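Local coordinates for putative lipoprotein (Bacteroides thetaiotaomicron, PDB 4Q1Z) that is of unknown function but, as a putative two-domain lipoprotein of the DUF4876 family, is probably tethered to a membrane, at residues F223-N231 and E250-L258. Residues are numbered along the deposited sequence; the frame is centred on the assembly and turned at random.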
loop_
_atom_site.group_PDB
_atom_site.type_symbol
_atom_site.label_atom_id
_atom_site.label_comp_id
_atom_site.label_asym_id
_atom_site.label_seq_id
_atom_site.Cartn_x
_atom_site.Cartn_y
_atom_site.Cartn_z
ATOM N N PHE A 223 -12.357 -8.597 0.147
ATOM C CA PHE A 223 -12.673 -8.642 1.572
ATOM C C PHE A 223 -13.695 -7.589 1.983
ATOM O O PHE A 223 -13.975 -6.649 1.239
ATOM C CB PHE A 223 -11.391 -8.485 2.422
ATOM C CG PHE A 223 -10.610 -9.769 2.528
ATOM C CD1 PHE A 223 -9.734 -10.152 1.522
ATOM C CD2 PHE A 223 -10.824 -10.643 3.585
ATOM C CE1 PHE A 223 -9.064 -11.375 1.586
ATOM C CE2 PHE A 223 -10.175 -11.870 3.637
ATOM C CZ PHE A 223 -9.284 -12.222 2.649
ATOM N N GLU A 224 -14.283 -7.789 3.169
ATOM C CA GLU A 224 -15.220 -6.872 3.792
ATOM C C GLU A 224 -15.105 -6.944 5.291
ATOM O O GLU A 224 -14.695 -7.962 5.819
ATOM C CB GLU A 224 -16.658 -7.112 3.346
ATOM C CG GLU A 224 -17.257 -8.438 3.759
ATOM C CD GLU A 224 -18.747 -8.503 3.540
ATOM O OE1 GLU A 224 -19.355 -7.450 3.250
ATOM O OE2 GLU A 224 -19.308 -9.616 3.640
ATOM N N PHE A 225 -15.428 -5.835 5.968
ATOM C CA PHE A 225 -15.448 -5.707 7.423
ATOM C C PHE A 225 -16.854 -6.036 7.937
ATOM O O PHE A 225 -17.548 -5.139 8.429
ATOM C CB PHE A 225 -15.047 -4.288 7.833
ATOM C CG PHE A 225 -13.645 -3.873 7.480
ATOM C CD1 PHE A 225 -12.561 -4.318 8.233
ATOM C CD2 PHE A 225 -13.411 -2.950 6.465
ATOM C CE1 PHE A 225 -11.257 -3.895 7.938
ATOM C CE2 PHE A 225 -12.104 -2.508 6.182
ATOM C CZ PHE A 225 -11.035 -2.996 6.918
ATOM N N ASN A 226 -17.299 -7.296 7.779
ATOM C CA ASN A 226 -18.638 -7.698 8.214
ATOM C C ASN A 226 -18.767 -7.669 9.765
ATOM O O ASN A 226 -17.880 -8.127 10.478
ATOM C CB ASN A 226 -18.971 -9.082 7.664
ATOM C CG ASN A 226 -20.300 -9.645 8.057
ATOM O OD1 ASN A 226 -21.317 -8.954 8.121
ATOM N ND2 ASN A 226 -20.327 -10.943 8.276
HETATM N N MSE A 227 -19.864 -7.103 10.274
HETATM C CA MSE A 227 -20.119 -7.035 11.711
HETATM C C MSE A 227 -21.530 -7.573 12.005
HETATM O O MSE A 227 -22.093 -7.342 13.090
HETATM C CB MSE A 227 -19.928 -5.600 12.242
HETATM C CG MSE A 227 -18.492 -5.113 12.086
HETATM SE SE MSE A 227 -18.100 -3.467 12.971
HETATM C CE MSE A 227 -18.049 -4.094 14.810
ATOM N N ASN A 228 -22.076 -8.297 11.012
ATOM C CA ASN A 228 -23.380 -8.967 10.999
ATOM C C ASN A 228 -24.504 -8.001 11.333
ATOM O O ASN A 228 -25.265 -8.198 12.286
ATOM C CB ASN A 228 -23.392 -10.216 11.902
ATOM C CG ASN A 228 -22.265 -11.183 11.573
ATOM O OD1 ASN A 228 -22.196 -11.758 10.466
ATOM N ND2 ASN A 228 -21.311 -11.305 12.497
ATOM N N ASN A 229 -24.579 -6.936 10.524
ATOM C CA ASN A 229 -25.635 -5.942 10.561
ATOM C C ASN A 229 -26.891 -6.624 9.981
ATOM O O ASN A 229 -26.799 -7.192 8.893
ATOM C CB ASN A 229 -25.223 -4.688 9.767
ATOM C CG ASN A 229 -26.174 -3.527 9.932
ATOM O OD1 ASN A 229 -27.405 -3.659 9.830
ATOM N ND2 ASN A 229 -25.618 -2.366 10.232
ATOM N N PRO A 230 -28.045 -6.660 10.704
ATOM C CA PRO A 230 -29.217 -7.402 10.184
ATOM C C PRO A 230 -29.785 -6.873 8.877
ATOM O O PRO A 230 -30.362 -7.646 8.102
ATOM C CB PRO A 230 -30.275 -7.234 11.288
ATOM C CG PRO A 230 -29.559 -6.793 12.477
ATOM C CD PRO A 230 -28.316 -6.090 12.041
ATOM N N ASN A 231 -29.638 -5.557 8.657
ATOM C CA ASN A 231 -30.213 -4.786 7.570
ATOM C C ASN A 231 -29.272 -4.522 6.407
ATOM O O ASN A 231 -29.764 -4.251 5.314
ATOM C CB ASN A 231 -30.734 -3.477 8.131
ATOM C CG ASN A 231 -31.893 -3.691 9.064
ATOM O OD1 ASN A 231 -32.976 -4.199 8.676
ATOM N ND2 ASN A 231 -31.667 -3.357 10.329
ATOM N N GLU A 250 -13.698 -9.042 21.094
ATOM C CA GLU A 250 -15.076 -9.001 20.582
ATOM C C GLU A 250 -15.332 -7.731 19.804
ATOM O O GLU A 250 -14.763 -6.674 20.126
ATOM C CB GLU A 250 -16.115 -9.101 21.725
ATOM C CG GLU A 250 -16.052 -10.381 22.536
ATOM C CD GLU A 250 -14.918 -10.442 23.541
ATOM O OE1 GLU A 250 -14.648 -9.408 24.197
ATOM O OE2 GLU A 250 -14.268 -11.511 23.636
HETATM N N MSE A 251 -16.238 -7.831 18.813
HETATM C CA MSE A 251 -16.662 -6.740 17.938
HETATM C C MSE A 251 -17.439 -5.670 18.697
HETATM O O MSE A 251 -17.296 -4.477 18.400
HETATM C CB MSE A 251 -17.514 -7.272 16.798
HETATM C CG MSE A 251 -16.745 -8.148 15.850
HETATM SE SE MSE A 251 -17.845 -8.619 14.334
HETATM C CE MSE A 251 -16.479 -9.322 13.259
ATOM N N GLY A 252 -18.262 -6.098 19.649
ATOM C CA GLY A 252 -19.059 -5.175 20.447
ATOM C C GLY A 252 -20.357 -4.746 19.803
ATOM O O GLY A 252 -20.846 -5.370 18.855
ATOM N N SER A 253 -20.900 -3.646 20.313
ATOM C CA SER A 253 -22.217 -3.121 19.970
ATOM C C SER A 253 -22.298 -2.363 18.634
ATOM O O SER A 253 -23.377 -2.360 18.032
ATOM C CB SER A 253 -22.724 -2.225 21.097
ATOM O OG SER A 253 -21.847 -1.130 21.316
ATOM N N ILE A 254 -21.205 -1.710 18.185
ATOM C CA ILE A 254 -21.201 -0.923 16.940
ATOM C C ILE A 254 -21.642 -1.828 15.754
ATOM O O ILE A 254 -21.146 -2.953 15.627
ATOM C CB ILE A 254 -19.833 -0.222 16.709
ATOM C CG1 ILE A 254 -19.330 0.530 17.985
ATOM C CG2 ILE A 254 -19.828 0.702 15.472
ATOM C CD1 ILE A 254 -20.009 1.850 18.407
ATOM N N PRO A 255 -22.637 -1.373 14.944
ATOM C CA PRO A 255 -23.153 -2.226 13.840
ATOM C C PRO A 255 -22.319 -2.264 12.550
ATOM O O PRO A 255 -22.408 -3.256 11.828
ATOM C CB PRO A 255 -24.536 -1.639 13.536
ATOM C CG PRO A 255 -24.615 -0.343 14.256
ATOM C CD PRO A 255 -23.349 -0.079 15.011
ATOM N N GLN A 256 -21.563 -1.192 12.224
ATOM C CA GLN A 256 -20.719 -1.096 11.006
ATOM C C GLN A 256 -19.410 -0.597 11.407
ATOM O O GLN A 256 -19.315 0.047 12.438
ATOM C CB GLN A 256 -21.245 -0.121 9.901
ATOM C CG GLN A 256 -22.727 0.148 9.816
ATOM C CD GLN A 256 -23.320 1.063 10.846
ATOM O OE1 GLN A 256 -22.671 1.978 11.366
ATOM N NE2 GLN A 256 -24.607 0.837 11.128
ATOM N N TYR A 257 -18.394 -0.821 10.549
ATOM C CA TYR A 257 -17.065 -0.315 10.741
ATOM C C TYR A 257 -17.031 0.953 9.936
ATOM O O TYR A 257 -16.659 0.973 8.753
ATOM C CB TYR A 257 -15.993 -1.355 10.351
ATOM C CG TYR A 257 -14.576 -0.850 10.554
ATOM C CD1 TYR A 257 -14.203 -0.213 11.740
ATOM C CD2 TYR A 257 -13.613 -0.996 9.559
ATOM C CE1 TYR A 257 -12.918 0.293 11.915
ATOM C CE2 TYR A 257 -12.315 -0.528 9.739
ATOM C CZ TYR A 257 -11.974 0.120 10.919
ATOM O OH TYR A 257 -10.707 0.593 11.108
ATOM N N LEU A 258 -17.520 2.023 10.565
ATOM C CA LEU A 258 -17.556 3.323 9.923
ATOM C C LEU A 258 -16.399 4.143 10.436
ATOM O O LEU A 258 -16.420 4.584 11.583
ATOM C CB LEU A 258 -18.920 4.036 10.140
ATOM C CG LEU A 258 -19.042 5.484 9.645
ATOM C CD1 LEU A 258 -19.009 5.579 8.126
ATOM C CD2 LEU A 258 -20.256 6.132 10.192
HETATM O O HOH W 1 -18.846 -2.963 8.624
HETATM O O HOH W 2 -21.343 -4.361 9.377
#
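M251 reaches across to the backbone of 226-227: its extended chain lays SE beside the CA of M227 and ends with CE 3.3 Å from N226 O. In return, the methyl of M227 comes back against the root of that side chain, M227 CE lying 3.8 Å from M251 CB. At I254 the backbone takes over, its carbonyl O meeting the same methyl, which the bend at the last torsion of M227 (chi3 74°) turns toward it. P255 O faces M227 CB and also accepts from a water that is held weakly by M227 N, and P255 CB touches N229 ND2. Next along, the SE of M227 rests on the peptide joining Q256 to Y257, 3.5 Å from Q256 C. This is a worked example of two irregular loops docking without a clear direct hydrogen bond: 225-231 continues from strand 223-224 of the large mixed sheet, 250-258 belongs to the connection between strands 238-245 and 265-269, and side-chain packing and bridging water join them. N226 and N229 each shape the first loop through an Asx turn. A second water accepts from Y257 N at 2.9 Å and also lies close to F225 O, at a distance short enough to be doubtful. The ring of Y257 then turns its edge to a face of F225 in a T-shaped stack, centroids 4.8 Å apart and planes at 64°. Y257 CD2 sits over that face, offset toward the rim, 3.5 Å from F225 CG. Replacing F225 with an alanine would probably leave that tyrosine edge without its aromatic face and open a gap beside W179 and F149, whose rings also meet F225. The phenol oxygen of Y257 is hydrogen-bonded to N151 OD1.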